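Local coordinates for protein thiol peroxidase (Aquifex aeolicus, PDB 2YZH) that probably reduces hydrogen peroxide and organic hydroperoxides to water and alcohols through a reactive cysteine, using thioredoxin as electron donor, at residues V121-E125 and G126-G130; L150-E153 and I154-P158. All blocks are in the same frame, centred on the assembly; numbering follows the deposited sequence.

Interaction 1 of 2, residues V121-E125 and G126-G130; sequences VLIGE and GALKG. With SO4 (sulfate ion), chain F.
I123 and G130 close this loop by a backbone hydrogen bond: G130 N reaches I123 O at 2.9 Å with an N-H...O angle of 170°, close to straight, although the donor is tilted out of the carbonyl plane. The same oxygen also receives a CA-H...O contact from K129 CA at 3.5 Å. Within the loop, K129 N bonds to G126 O across a type I turn, which G126 enters with a positive phi.

Solvent and ion complete the polar set. A water donates to E125 O (2.8 Å) and accepts from L128 N (3.0 Å), linking the carbonyl before the turn to an N-H within it. G126 N donates to sulfate O3 at 3.0 Å; R5 and E20 of the third subunit also hold this ion, probably from the crystallisation liquor. The E125 carboxylate accepts a bond from T15 N through OE2.

Apolar packing is slighter. With chi1 at -64°, I123 CG1 lies anti to the carbonyl carbon, and the extended CD1 meets L128 CB at 3.9 Å, the one apolar side-chain pair. Two other side chains lie on backbone carbonyl groups: L122 CD1 is 3.6 Å from G130 O, and the K129 methylenes run beside that of G124.

The loop is thus shaped mainly by backbone bonds and one water, while K129 carries its amino group to E117 and G18 of the third subunit and L128 packs on F91 of the second.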
# COMPACT_ATOMS: atom_id res chain seq x y z
N VAL D 121 -0.92 -5.20 -14.42
CA VAL D 121 -0.55 -6.60 -14.24
C VAL D 121 -0.59 -7.09 -12.80
O VAL D 121 -0.16 -8.20 -12.51
CB VAL D 121 0.84 -6.89 -14.87
CG1 VAL D 121 0.77 -6.69 -16.38
CG2 VAL D 121 1.90 -5.98 -14.28
N LEU D 122 -1.11 -6.27 -11.89
CA LEU D 122 -1.21 -6.69 -10.49
C LEU D 122 -2.43 -7.60 -10.37
O LEU D 122 -3.54 -7.21 -10.74
CB LEU D 122 -1.40 -5.48 -9.57
CG LEU D 122 -1.52 -5.83 -8.08
CD1 LEU D 122 -0.22 -6.43 -7.58
CD2 LEU D 122 -1.88 -4.58 -7.28
N ILE D 123 -2.22 -8.82 -9.87
CA ILE D 123 -3.32 -9.78 -9.72
C ILE D 123 -4.22 -9.34 -8.57
O ILE D 123 -3.76 -9.08 -7.46
CB ILE D 123 -2.75 -11.21 -9.47
CG1 ILE D 123 -1.96 -11.64 -10.70
CG2 ILE D 123 -3.87 -12.21 -9.21
CD1 ILE D 123 -1.09 -12.88 -10.50
N GLY D 124 -5.52 -9.24 -8.86
CA GLY D 124 -6.49 -8.79 -7.87
C GLY D 124 -7.31 -9.83 -7.14
O GLY D 124 -8.13 -9.47 -6.29
N GLU D 125 -7.12 -11.11 -7.43
CA GLU D 125 -7.88 -12.14 -6.74
C GLU D 125 -7.18 -13.49 -6.74
O GLU D 125 -6.22 -13.71 -7.49
CB GLU D 125 -9.27 -12.30 -7.35
CG GLU D 125 -9.30 -12.96 -8.71
CD GLU D 125 -10.70 -13.40 -9.13
OE1 GLU D 125 -11.32 -14.21 -8.40
OE2 GLU D 125 -11.17 -12.96 -10.18
N GLY D 126 -7.66 -14.39 -5.89
CA GLY D 126 -7.08 -15.72 -5.84
C GLY D 126 -5.84 -15.84 -4.98
O GLY D 126 -5.44 -14.89 -4.29
N ALA D 127 -5.23 -17.01 -5.03
CA ALA D 127 -4.04 -17.32 -4.26
C ALA D 127 -2.85 -16.42 -4.55
O ALA D 127 -1.99 -16.24 -3.69
CB ALA D 127 -3.64 -18.77 -4.49
N LEU D 128 -2.77 -15.87 -5.75
CA LEU D 128 -1.65 -15.00 -6.10
C LEU D 128 -2.02 -13.52 -6.04
O LEU D 128 -1.33 -12.68 -6.63
CB LEU D 128 -1.13 -15.34 -7.50
CG LEU D 128 -0.60 -16.77 -7.72
CD1 LEU D 128 -0.11 -16.92 -9.16
CD2 LEU D 128 0.53 -17.05 -6.75
N LYS D 129 -3.09 -13.18 -5.34
CA LYS D 129 -3.47 -11.77 -5.24
C LYS D 129 -2.28 -10.99 -4.66
O LYS D 129 -1.67 -11.41 -3.68
CB LYS D 129 -4.68 -11.60 -4.33
CG LYS D 129 -5.17 -10.16 -4.30
CD LYS D 129 -6.31 -9.94 -3.31
CE LYS D 129 -5.81 -9.92 -1.88
NZ LYS D 129 -6.75 -9.16 -1.01
N GLY D 130 -1.96 -9.86 -5.28
CA GLY D 130 -0.85 -9.05 -4.81
C GLY D 130 0.47 -9.31 -5.52
O GLY D 130 1.47 -8.62 -5.28
S SO4 F . -10.75 -15.27 -3.50
O1 SO4 F . -12.16 -14.94 -3.23
O2 SO4 F . -10.68 -16.38 -4.46
O3 SO4 F . -10.06 -14.08 -4.04
O4 SO4 F . -10.09 -15.69 -2.24
O HOH W 1 -4.53 -15.78 -8.21

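Interaction 2 of 2, residues L150-E153 and I154-P158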
# COMPACT_ATOMS: atom_id res chain seq x y z
N LEU D 150 0.39 -10.34 -22.80
CA LEU D 150 -0.06 -10.83 -21.52
C LEU D 150 -0.28 -12.32 -21.70
O LEU D 150 -1.17 -12.73 -22.44
CB LEU D 150 -1.38 -10.18 -21.11
CG LEU D 150 -1.99 -10.73 -19.82
CD1 LEU D 150 -1.07 -10.39 -18.64
CD2 LEU D 150 -3.37 -10.13 -19.59
N VAL D 151 0.54 -13.14 -21.05
CA VAL D 151 0.41 -14.59 -21.15
C VAL D 151 -0.96 -14.93 -20.55
O VAL D 151 -1.25 -14.59 -19.41
CB VAL D 151 1.55 -15.30 -20.37
CG1 VAL D 151 1.49 -16.81 -20.62
CG2 VAL D 151 2.90 -14.74 -20.83
N PRO D 152 -1.81 -15.63 -21.32
CA PRO D 152 -3.16 -16.00 -20.88
C PRO D 152 -3.29 -16.91 -19.66
O PRO D 152 -4.34 -16.95 -19.02
CB PRO D 152 -3.78 -16.62 -22.13
CG PRO D 152 -2.59 -17.25 -22.80
CD PRO D 152 -1.53 -16.19 -22.66
N GLU D 153 -2.23 -17.64 -19.34
CA GLU D 153 -2.23 -18.54 -18.19
C GLU D 153 -0.92 -18.33 -17.46
O GLU D 153 0.14 -18.40 -18.06
CB GLU D 153 -2.34 -20.00 -18.66
CG GLU D 153 -1.87 -21.05 -17.65
CD GLU D 153 -2.67 -21.06 -16.36
OE1 GLU D 153 -3.91 -21.21 -16.42
OE2 GLU D 153 -2.05 -20.94 -15.27
N ILE D 154 -1.00 -18.07 -16.16
CA ILE D 154 0.20 -17.83 -15.36
C ILE D 154 1.24 -18.95 -15.42
O ILE D 154 2.44 -18.68 -15.44
CB ILE D 154 -0.17 -17.55 -13.89
CG1 ILE D 154 -0.96 -16.24 -13.80
CG2 ILE D 154 1.09 -17.46 -13.03
CD1 ILE D 154 -1.60 -15.99 -12.45
N THR D 155 0.81 -20.21 -15.47
CA THR D 155 1.77 -21.32 -15.52
C THR D 155 2.45 -21.50 -16.87
O THR D 155 3.40 -22.27 -16.98
CB THR D 155 1.13 -22.68 -15.16
OG1 THR D 155 0.12 -23.01 -16.12
CG2 THR D 155 0.53 -22.65 -13.76
N GLU D 156 1.98 -20.80 -17.90
CA GLU D 156 2.57 -20.93 -19.23
C GLU D 156 3.68 -19.91 -19.48
O GLU D 156 3.70 -18.83 -18.89
CB GLU D 156 1.48 -20.80 -20.30
CG GLU D 156 0.45 -21.92 -20.23
CD GLU D 156 -0.73 -21.76 -21.18
OE1 GLU D 156 -0.83 -20.72 -21.87
OE2 GLU D 156 -1.56 -22.68 -21.23
N GLU D 157 4.62 -20.28 -20.35
CA GLU D 157 5.72 -19.40 -20.71
C GLU D 157 5.24 -18.46 -21.81
O GLU D 157 4.27 -18.77 -22.51
CB GLU D 157 6.92 -20.22 -21.19
CG GLU D 157 7.57 -21.07 -20.11
CD GLU D 157 8.67 -21.97 -20.65
OE1 GLU D 157 9.59 -21.45 -21.31
OE2 GLU D 157 8.61 -23.19 -20.41
N PRO D 158 5.88 -17.30 -21.97
CA PRO D 158 5.45 -16.37 -23.02
C PRO D 158 6.00 -16.77 -24.38
O PRO D 158 6.74 -17.75 -24.49
CB PRO D 158 6.03 -15.04 -22.55
CG PRO D 158 7.33 -15.46 -21.97
CD PRO D 158 6.97 -16.71 -21.16
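E153 and E156 contribute the two carboxylates of this turn. One face of the E156 carboxylate is covered by E153 CB, which stands almost directly above CD at 3.5 Å; P152 CG lies beyond OE1 at 4.0 Å. The E153 carboxylate has I154 N above one face, without a hydrogen bond there, and T155 OG1 towards the other, while T155 N lies near its plane and donates to OE2 at 3.0 Å. That bond is nearly straight (172°) and uses the anti lone pair. The bend at chi2 (62°) folds E153 back over the turn to make it. K10 N and G11 N take OE2 and OE1 respectively, tying the turn to the hairpin of strands 6-9 and 12-15.

The backbone repeats the closure: E156 N bonds to E153 O at 3.0 Å across a type I turn, the donor standing well above the carbonyl plane. Behind it, V151 splits its methyls, CG2 against P158 CB at 3.6 Å and CG1 against E156 O.

Held by the backbone N-H groups of T155, K10 and G11, buried E153 would probably keep its negative charge; E156, by contrast, offers mainly the face of an exposed carboxylate, so its side chain adds packing to the backbone bond.

Interaction 1 is a largely buried loop between strands 106-109 and 135-139, at subunit interfaces; interaction 2 is partly buried, connects strand 145-150 to helix 160-170, and meets no other chain of the assembly. Their centres are 14 Å apart, yet they touch: I154 CD1 lies 3.7 Å from both I123 CD1 and L128 CD1. This apolar junction is close to C63, the predicted peroxidatic cysteine, whose side chain is about 8 Å from the side chain of L128 and about 7 Å from that of I154. Each contact contains a type I turn, but water and a crystallisation ion assist the first, whereas a glutamate carboxylate binds backbone N-H groups in the second. Both border the 6-15 hairpin.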